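Local coordinates for WbbM protein (Klebsiella pneumoniae, PDB 6U4B) that is a bifunctional glycosyltransferase that probably polymerises O-antigen and binds magnesium, at residues A[227-232]-A[262-267]; A[183-188]-A[238-243]. All coordinates share one frame; numbering follows the deposited sequence.

Contact 1 of 2, residues A[227-232]-A[262-267]; sequences SEWLFS and FNIYII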
ATOM      1  N   SER A 227      18.902  35.335 -34.510  1.00 49.06           N
ATOM      2  CA  SER A 227      18.044  34.553 -33.625  1.00 47.18           C
ATOM      3  C   SER A 227      16.695  35.235 -33.421  1.00 45.24           C
ATOM      4  O   SER A 227      15.642  34.603 -33.565  1.00 42.28           O
ATOM      5  CB  SER A 227      18.741  34.328 -32.281  1.00 50.20           C
ATOM      6  OG  SER A 227      19.964  33.631 -32.452  1.00 55.51           O
ATOM      7  N   GLU A 228      16.710  36.526 -33.078  1.00 45.88           N
ATOM      8  CA  GLU A 228      15.458  37.257 -32.904  1.00 54.82           C
ATOM      9  C   GLU A 228      14.641  37.254 -34.188  1.00 55.09           C
ATOM     10  O   GLU A 228      13.412  37.129 -34.152  1.00 56.11           O
ATOM     11  CB  GLU A 228      15.745  38.691 -32.454  1.00 61.31           C
ATOM     12  CG  GLU A 228      16.327  38.809 -31.055  1.00 68.78           C
ATOM     13  CD  GLU A 228      16.817  40.212 -30.748  1.00 77.53           C
ATOM     14  OE1 GLU A 228      16.951  41.018 -31.694  1.00 80.06           O
ATOM     15  OE2 GLU A 228      17.069  40.511 -29.561  1.00 81.97           O
ATOM     16  N   TRP A 229      15.314  37.373 -35.332  1.00 48.94           N
ATOM     17  CA  TRP A 229      14.623  37.390 -36.616  1.00 49.96           C
ATOM     18  C   TRP A 229      14.057  36.016 -36.954  1.00 45.88           C
ATOM     19  O   TRP A 229      12.878  35.891 -37.309  1.00 45.42           O
ATOM     20  CB  TRP A 229      15.588  37.871 -37.703  1.00 51.40           C
ATOM     21  CG  TRP A 229      15.036  37.874 -39.098  1.00 51.68           C
ATOM     22  CD1 TRP A 229      14.348  38.885 -39.706  1.00 54.47           C
ATOM     23  CD2 TRP A 229      15.156  36.829 -40.070  1.00 50.07           C
ATOM     24  NE1 TRP A 229      14.020  38.529 -40.992  1.00 51.69           N
ATOM     25  CE2 TRP A 229      14.507  37.271 -41.241  1.00 50.49           C
ATOM     26  CE3 TRP A 229      15.745  35.559 -40.063  1.00 43.46           C
ATOM     27  CZ2 TRP A 229      14.429  36.489 -42.393  1.00 47.36           C
ATOM     28  CZ3 TRP A 229      15.666  34.785 -41.206  1.00 40.47           C
ATOM     29  CH2 TRP A 229      15.013  35.252 -42.355  1.00 43.99           C
ATOM     30  N   LEU A 230      14.879  34.970 -36.838  1.00 43.88           N
ATOM     31  CA  LEU A 230      14.448  33.636 -37.249  1.00 42.39           C
ATOM     32  C   LEU A 230      13.278  33.142 -36.406  1.00 43.03           C
ATOM     33  O   LEU A 230      12.274  32.658 -36.940  1.00 43.80           O
ATOM     34  CB  LEU A 230      15.615  32.653 -37.160  1.00 41.17           C
ATOM     35  CG  LEU A 230      15.268  31.183 -37.415  1.00 37.37           C
ATOM     36  CD1 LEU A 230      14.886  30.958 -38.872  1.00 39.21           C
ATOM     37  CD2 LEU A 230      16.413  30.264 -37.004  1.00 31.50           C
ATOM     38  N   PHE A 231      13.386  33.257 -35.082  1.00 39.12           N
ATOM     39  CA  PHE A 231      12.370  32.669 -34.221  1.00 41.61           C
ATOM     40  C   PHE A 231      11.105  33.510 -34.136  1.00 44.18           C
ATOM     41  O   PHE A 231      10.049  32.968 -33.796  1.00 45.19           O
ATOM     42  CB  PHE A 231      12.948  32.405 -32.829  1.00 38.09           C
ATOM     43  CG  PHE A 231      13.857  31.213 -32.783  1.00 41.11           C
ATOM     44  CD1 PHE A 231      13.332  29.933 -32.761  1.00 42.24           C
ATOM     45  CD2 PHE A 231      15.234  31.367 -32.796  1.00 42.42           C
ATOM     46  CE1 PHE A 231      14.160  28.829 -32.735  1.00 41.82           C
ATOM     47  CE2 PHE A 231      16.070  30.265 -32.771  1.00 41.72           C
ATOM     48  CZ  PHE A 231      15.532  28.994 -32.741  1.00 40.10           C
ATOM     49  N   SER A 232      11.174  34.808 -34.444  1.00 44.43           N
ATOM     50  CA  SER A 232       9.945  35.580 -34.598  1.00 49.45           C
ATOM     51  C   SER A 232       9.128  35.060 -35.774  1.00 50.85           C
ATOM     52  O   SER A 232       7.893  35.009 -35.712  1.00 54.21           O
ATOM     53  CB  SER A 232      10.266  37.063 -34.784  1.00 51.92           C
ATOM     54  OG  SER A 232      10.832  37.307 -36.060  1.00 51.38           O
ATOM     55  N   PHE A 262      17.664  30.896 -43.371  1.00 45.04           N
ATOM     56  CA  PHE A 262      19.074  31.195 -43.146  1.00 45.29           C
ATOM     57  C   PHE A 262      19.687  31.887 -44.360  1.00 44.05           C
ATOM     58  O   PHE A 262      20.402  32.889 -44.231  1.00 41.50           O
ATOM     59  CB  PHE A 262      19.811  29.896 -42.813  1.00 46.32           C
ATOM     60  CG  PHE A 262      21.245  30.082 -42.398  1.00 49.98           C
ATOM     61  CD1 PHE A 262      21.580  30.935 -41.360  1.00 52.66           C
ATOM     62  CD2 PHE A 262      22.257  29.371 -43.024  1.00 53.88           C
ATOM     63  CE1 PHE A 262      22.899  31.095 -40.973  1.00 52.42           C
ATOM     64  CE2 PHE A 262      23.576  29.526 -42.642  1.00 52.58           C
ATOM     65  CZ  PHE A 262      23.896  30.389 -41.615  1.00 52.96           C
ATOM     66  N   ASN A 263      19.397  31.371 -45.556  1.00 41.81           N
ATOM     67  CA  ASN A 263      19.914  31.975 -46.781  1.00 44.91           C
ATOM     68  C   ASN A 263      19.288  33.340 -47.040  1.00 45.88           C
ATOM     69  O   ASN A 263      19.987  34.283 -47.427  1.00 48.81           O
ATOM     70  CB  ASN A 263      19.663  31.045 -47.966  1.00 44.57           C
ATOM     71  CG  ASN A 263      20.568  29.833 -47.957  1.00 50.10           C
ATOM     72  OD1 ASN A 263      21.643  29.845 -48.561  1.00 49.91           O
ATOM     73  ND2 ASN A 263      20.142  28.777 -47.275  1.00 45.58           N
ATOM     74  N   ILE A 264      17.970  33.458 -46.851  1.00 47.64           N
ATOM     75  CA  ILE A 264      17.299  34.740 -47.051  1.00 46.15           C
ATOM     76  C   ILE A 264      17.901  35.802 -46.141  1.00 45.78           C
ATOM     77  O   ILE A 264      18.109  36.952 -46.553  1.00 47.92           O
ATOM     78  CB  ILE A 264      15.783  34.585 -46.823  1.00 47.83           C
ATOM     79  CG1 ILE A 264      15.175  33.669 -47.891  1.00 47.32           C
ATOM     80  CG2 ILE A 264      15.096  35.941 -46.809  1.00 47.42           C
ATOM     81  CD1 ILE A 264      13.729  33.304 -47.634  1.00 43.12           C
ATOM     82  N   TYR A 265      18.214  35.428 -44.898  1.00 46.05           N
ATOM     83  CA  TYR A 265      18.790  36.379 -43.953  1.00 45.17           C
ATOM     84  C   TYR A 265      20.192  36.807 -44.374  1.00 47.82           C
ATOM     85  O   TYR A 265      20.527  37.995 -44.307  1.00 52.75           O
ATOM     86  CB  TYR A 265      18.812  35.770 -42.551  1.00 40.94           C
ATOM     87  CG  TYR A 265      19.478  36.642 -41.511  1.00 45.05           C
ATOM     88  CD1 TYR A 265      18.775  37.653 -40.869  1.00 47.58           C
ATOM     89  CD2 TYR A 265      20.810  36.454 -41.170  1.00 48.72           C
ATOM     90  CE1 TYR A 265      19.382  38.454 -39.919  1.00 49.96           C
ATOM     91  CE2 TYR A 265      21.425  37.249 -40.222  1.00 49.92           C
ATOM     92  CZ  TYR A 265      20.709  38.246 -39.601  1.00 52.68           C
ATOM     93  OH  TYR A 265      21.323  39.035 -38.655  1.00 56.46           O
ATOM     94  N   ILE A 266      21.025  35.855 -44.802  1.00 47.99           N
ATOM     95  CA  ILE A 266      22.389  36.186 -45.203  1.00 51.47           C
ATOM     96  C   ILE A 266      22.387  37.066 -46.446  1.00 52.80           C
ATOM     97  O   ILE A 266      23.132  38.050 -46.525  1.00 52.86           O
ATOM     98  CB  ILE A 266      23.210  34.901 -45.424  1.00 51.96           C
ATOM     99  CG1 ILE A 266      23.481  34.201 -44.092  1.00 51.27           C
ATOM    100  CG2 ILE A 266      24.520  35.212 -46.140  1.00 55.68           C
ATOM    101  CD1 ILE A 266      24.267  32.919 -44.228  1.00 53.27           C
ATOM    102  N   ILE A 267      21.547  36.733 -47.430  1.00 52.78           N
ATOM    103  CA  ILE A 267      21.499  37.507 -48.668  1.00 57.93           C
ATOM    104  C   ILE A 267      21.096  38.947 -48.380  1.00 57.40           C
ATOM    105  O   ILE A 267      21.617  39.888 -48.993  1.00 59.57           O
ATOM    106  CB  ILE A 267      20.547  36.831 -49.674  1.00 58.19           C
ATOM    107  CG1 ILE A 267      21.157  35.520 -50.178  1.00 56.18           C
ATOM    108  CG2 ILE A 267      20.228  37.765 -50.837  1.00 56.30           C
ATOM    109  CD1 ILE A 267      20.235  34.722 -51.065  1.00 55.84           C
TER
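Trp229 and Tyr265 carry most of this helix-to-helix contact. Tyr265 places its CB over one face of the indole: Trp229 CZ3 lies 3.6 Å from Tyr265 CB. The same methylene stands 4.0 Å from the centroid of the six-membered ring of Trp229 and 27° off its normal, which makes it a CH-pi contact. Beyond CB, the phenol ring runs back along the indole toward the other helix; Tyr265 CD1 is 3.8 Å from Trp229 CD2. The two rings are neither stacked nor edge-to-face, because their planes meet at 44° with centroids 5.2 Å apart. Trp229 reaches across because its CG is anti to the backbone N (chi1 177°). Ile264 adds a looser apolar touch, its CG2 4.5 Å from Trp229 CZ2.

These residues join helix 220-240 to helix 253-272, consecutive helices of the DUF4422 region, in a buried interface built on aromatic and aliphatic carbon and away from the metal site.

The second shell fixes both aromatics. Tyr197 stacks on the indole, and Tyr194 meets it obliquely. Ser232 OG donates to Trp229 O at 2.8 Å, tilted out of the carbonyl plane, and also bonds Tyr194 OH, tying the tryptophan's own backbone to that neighbouring ring. Tyr265 OH is hydrogen-bonded to Asp225 OD2, one turn before Trp229 on the same helix, and this anchors the tyrosine to the helix it packs against. Ile264 also packs on Ile201 and Phe204 of helix 198-206.

Contact 2 of 2, residues A[183-188]-A[238-243]; sequences YQAAIA and EDAISM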
ATOM      1  N   TYR A 183       6.430  26.177 -46.929  1.00 37.61           N
ATOM      2  CA  TYR A 183       7.422  27.204 -47.227  1.00 42.32           C
ATOM      3  C   TYR A 183       6.755  28.484 -47.710  1.00 45.59           C
ATOM      4  O   TYR A 183       7.200  29.587 -47.374  1.00 47.78           O
ATOM      5  CB  TYR A 183       8.419  26.681 -48.263  1.00 46.81           C
ATOM      6  CG  TYR A 183       9.517  27.659 -48.625  1.00 48.19           C
ATOM      7  CD1 TYR A 183       9.771  27.990 -49.951  1.00 48.92           C
ATOM      8  CD2 TYR A 183      10.299  28.251 -47.642  1.00 46.12           C
ATOM      9  CE1 TYR A 183      10.775  28.884 -50.288  1.00 48.69           C
ATOM     10  CE2 TYR A 183      11.303  29.145 -47.968  1.00 44.29           C
ATOM     11  CZ  TYR A 183      11.538  29.457 -49.292  1.00 45.69           C
ATOM     12  OH  TYR A 183      12.538  30.347 -49.618  1.00 46.85           O
ATOM     13  N   GLN A 184       5.680  28.356 -48.496  1.00 48.09           N
ATOM     14  CA  GLN A 184       4.912  29.530 -48.903  1.00 52.78           C
ATOM     15  C   GLN A 184       4.386  30.288 -47.692  1.00 48.63           C
ATOM     16  O   GLN A 184       4.400  31.525 -47.670  1.00 48.04           O
ATOM     17  CB  GLN A 184       3.752  29.118 -49.809  1.00 56.77           C
ATOM     18  CG  GLN A 184       4.150  28.729 -51.218  1.00 63.78           C
ATOM     19  CD  GLN A 184       2.956  28.337 -52.065  1.00 72.90           C
ATOM     20  OE1 GLN A 184       2.344  27.291 -51.849  1.00 75.44           O
ATOM     21  NE2 GLN A 184       2.610  29.183 -53.028  1.00 79.08           N
ATOM     22  N   ALA A 185       3.913  29.561 -46.676  1.00 41.09           N
ATOM     23  CA  ALA A 185       3.412  30.212 -45.470  1.00 40.42           C
ATOM     24  C   ALA A 185       4.521  30.971 -44.753  1.00 43.81           C
ATOM     25  O   ALA A 185       4.291  32.065 -44.221  1.00 45.20           O
ATOM     26  CB  ALA A 185       2.784  29.175 -44.540  1.00 41.26           C
ATOM     27  N   ALA A 186       5.731  30.406 -44.727  1.00 43.65           N
ATOM     28  CA  ALA A 186       6.852  31.090 -44.090  1.00 38.99           C
ATOM     29  C   ALA A 186       7.269  32.323 -44.882  1.00 40.95           C
ATOM     30  O   ALA A 186       7.647  33.343 -44.293  1.00 41.09           O
ATOM     31  CB  ALA A 186       8.028  30.129 -43.926  1.00 41.20           C
ATOM     32  N   ILE A 187       7.203  32.250 -46.214  1.00 43.49           N
ATOM     33  CA  ILE A 187       7.567  33.396 -47.045  1.00 49.83           C
ATOM     34  C   ILE A 187       6.622  34.563 -46.789  1.00 49.61           C
ATOM     35  O   ILE A 187       7.057  35.715 -46.658  1.00 48.31           O
ATOM     36  CB  ILE A 187       7.585  32.995 -48.534  1.00 56.59           C
ATOM     37  CG1 ILE A 187       8.753  32.052 -48.818  1.00 59.98           C
ATOM     38  CG2 ILE A 187       7.664  34.226 -49.430  1.00 61.58           C
ATOM     39  CD1 ILE A 187      10.100  32.612 -48.406  1.00 62.74           C
ATOM     40  N   ALA A 188       5.318  34.285 -46.705  1.00 50.88           N
ATOM     41  CA  ALA A 188       4.351  35.348 -46.453  1.00 52.51           C
ATOM     42  C   ALA A 188       4.601  36.027 -45.115  1.00 50.83           C
ATOM     43  O   ALA A 188       4.384  37.237 -44.981  1.00 53.95           O
ATOM     44  CB  ALA A 188       2.929  34.790 -46.511  1.00 52.37           C
ATOM     45  N   GLU A 238       4.176  28.658 -36.667  1.00 37.14           N
ATOM     46  CA  GLU A 238       3.411  27.645 -35.948  1.00 44.14           C
ATOM     47  C   GLU A 238       1.911  27.902 -36.040  1.00 45.81           C
ATOM     48  O   GLU A 238       1.119  26.953 -36.053  1.00 42.03           O
ATOM     49  CB  GLU A 238       3.843  27.593 -34.483  1.00 42.15           C
ATOM     50  CG  GLU A 238       5.286  27.177 -34.258  1.00 42.16           C
ATOM     51  CD  GLU A 238       5.527  26.685 -32.841  1.00 44.59           C
ATOM     52  OE1 GLU A 238       6.646  26.217 -32.552  1.00 47.02           O
ATOM     53  OE2 GLU A 238       4.591  26.762 -32.017  1.00 46.29           O
ATOM     54  N   ASP A 239       1.503  29.171 -36.103  1.00 45.88           N
ATOM     55  CA  ASP A 239       0.087  29.500 -36.212  1.00 44.20           C
ATOM     56  C   ASP A 239      -0.437  29.385 -37.636  1.00 45.74           C
ATOM     57  O   ASP A 239      -1.654  29.285 -37.825  1.00 45.30           O
ATOM     58  CB  ASP A 239      -0.168  30.920 -35.698  1.00 48.42           C
ATOM     59  CG  ASP A 239       0.040  31.049 -34.200  1.00 59.03           C
ATOM     60  OD1 ASP A 239      -0.390  30.143 -33.457  1.00 60.58           O
ATOM     61  OD2 ASP A 239       0.634  32.057 -33.766  1.00 63.12           O
ATOM     62  N   ALA A 240       0.449  29.384 -38.634  1.00 43.00           N
ATOM     63  CA  ALA A 240       0.045  29.497 -40.029  1.00 46.86           C
ATOM     64  C   ALA A 240      -0.001  28.166 -40.767  1.00 48.80           C
ATOM     65  O   ALA A 240      -0.570  28.108 -41.862  1.00 48.25           O
ATOM     66  CB  ALA A 240       0.986  30.451 -40.775  1.00 42.18           C
ATOM     67  N   ILE A 241       0.584  27.101 -40.214  1.00 47.07           N
ATOM     68  CA  ILE A 241       0.604  25.808 -40.883  1.00 45.06           C
ATOM     69  C   ILE A 241       0.002  24.751 -39.970  1.00 42.57           C
ATOM     70  O   ILE A 241      -0.093  24.920 -38.752  1.00 43.96           O
ATOM     71  CB  ILE A 241       2.024  25.379 -41.319  1.00 47.74           C
ATOM     72  CG1 ILE A 241       2.928  25.169 -40.104  1.00 45.39           C
ATOM     73  CG2 ILE A 241       2.625  26.393 -42.277  1.00 44.16           C
ATOM     74  CD1 ILE A 241       4.315  24.674 -40.466  1.00 48.12           C
ATOM     75  N   SER A 242      -0.404  23.645 -40.590  1.00 43.25           N
ATOM     76  CA  SER A 242      -0.888  22.478 -39.868  1.00 49.84           C
ATOM     77  C   SER A 242      -0.456  21.239 -40.632  1.00 48.07           C
ATOM     78  O   SER A 242      -0.695  21.140 -41.838  1.00 48.30           O
ATOM     79  CB  SER A 242      -2.412  22.506 -39.713  1.00 52.37           C
ATOM     80  OG  SER A 242      -3.051  22.228 -40.946  1.00 57.38           O
ATOM     81  N   MET A 243       0.179  20.308 -39.930  1.00 49.85           N
ATOM     82  CA  MET A 243       0.639  19.083 -40.564  1.00 51.19           C
ATOM     83  C   MET A 243      -0.541  18.213 -40.979  1.00 56.42           C
ATOM     84  O   MET A 243      -1.629  18.284 -40.403  1.00 56.37           O
ATOM     85  CB  MET A 243       1.549  18.311 -39.616  1.00 48.77           C
ATOM     86  CG  MET A 243       2.740  19.108 -39.153  1.00 48.49           C
ATOM     87  SD  MET A 243       3.710  18.207 -37.941  1.00 61.41           S
ATOM     88  CE  MET A 243       5.307  18.959 -38.190  1.00 62.47           C
TER
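Ala185 meets Ile241 and Ala240 through methyl groups alone, and the one ring of the two segments, on Tyr183, takes no part in the touching. One face of that ring carries Ile187 CG1, 3.8 Å above the plane and displaced toward the rim, from the next turn of the same helix. Tyr172 meets the ring with planes at about 20°, Arg260, Ile264 and Phe204 also touch the side chain, and its hydroxyl is hydrogen-bonded to Asn205. The tyrosine therefore belongs to the interior side of helix 180-193, while Ala185 points toward the 238-243 segment.

There, the tight approach is Ala185 CB to Ile241 CG2 at 3.6 Å. Ala240 CB lies farther off, 4.4 Å from Ala185 CB. Small side chains permit a short backbone separation, with Ala185 CA only 6.4 Å from Ala240 CA. In Ile241, chi1 of 64° sets CG1 between the backbone N and the carbonyl carbon and leaves CG2 beside the N, where that branch meets the alanine.

The flank of helix 180-193 packs where helix 220-240, only weakly bonded about 238-240, gives way to an extended chain at Ile241. Helix 180-193 also receives Ala240 on Ile189 and Ile241 on Asp182, so more than one of its turns is used.

Outward from this, a second subunit of the trimer shares backbone hydrogen bonds with Glu238 and Ile241, and Phe543 of that subunit packs on Glu238 and Met243, as Leu541 of the same subunit does on Ser242.

Both contacts use helix 220-240, near its middle in contact 1 and toward residue 240 in contact 2, and their centres lie about 15 Å apart. Contact 1 is core: all its touching residues are buried, and no other chain reaches them. Contact 2 is partly buried and borders a second subunit. The chemistry follows this, with an indole face meeting a tyrosine side chain inside and small methyl groups nearer the surface. They also touch directly, since Ile264 CD1 of 262-267 lies 3.8 Å from Tyr183 OH and equally far from Ile187 CD1. Helix 180-193 thus packs against both 220-240 and 253-272, joining three helices of the DUF4422 region.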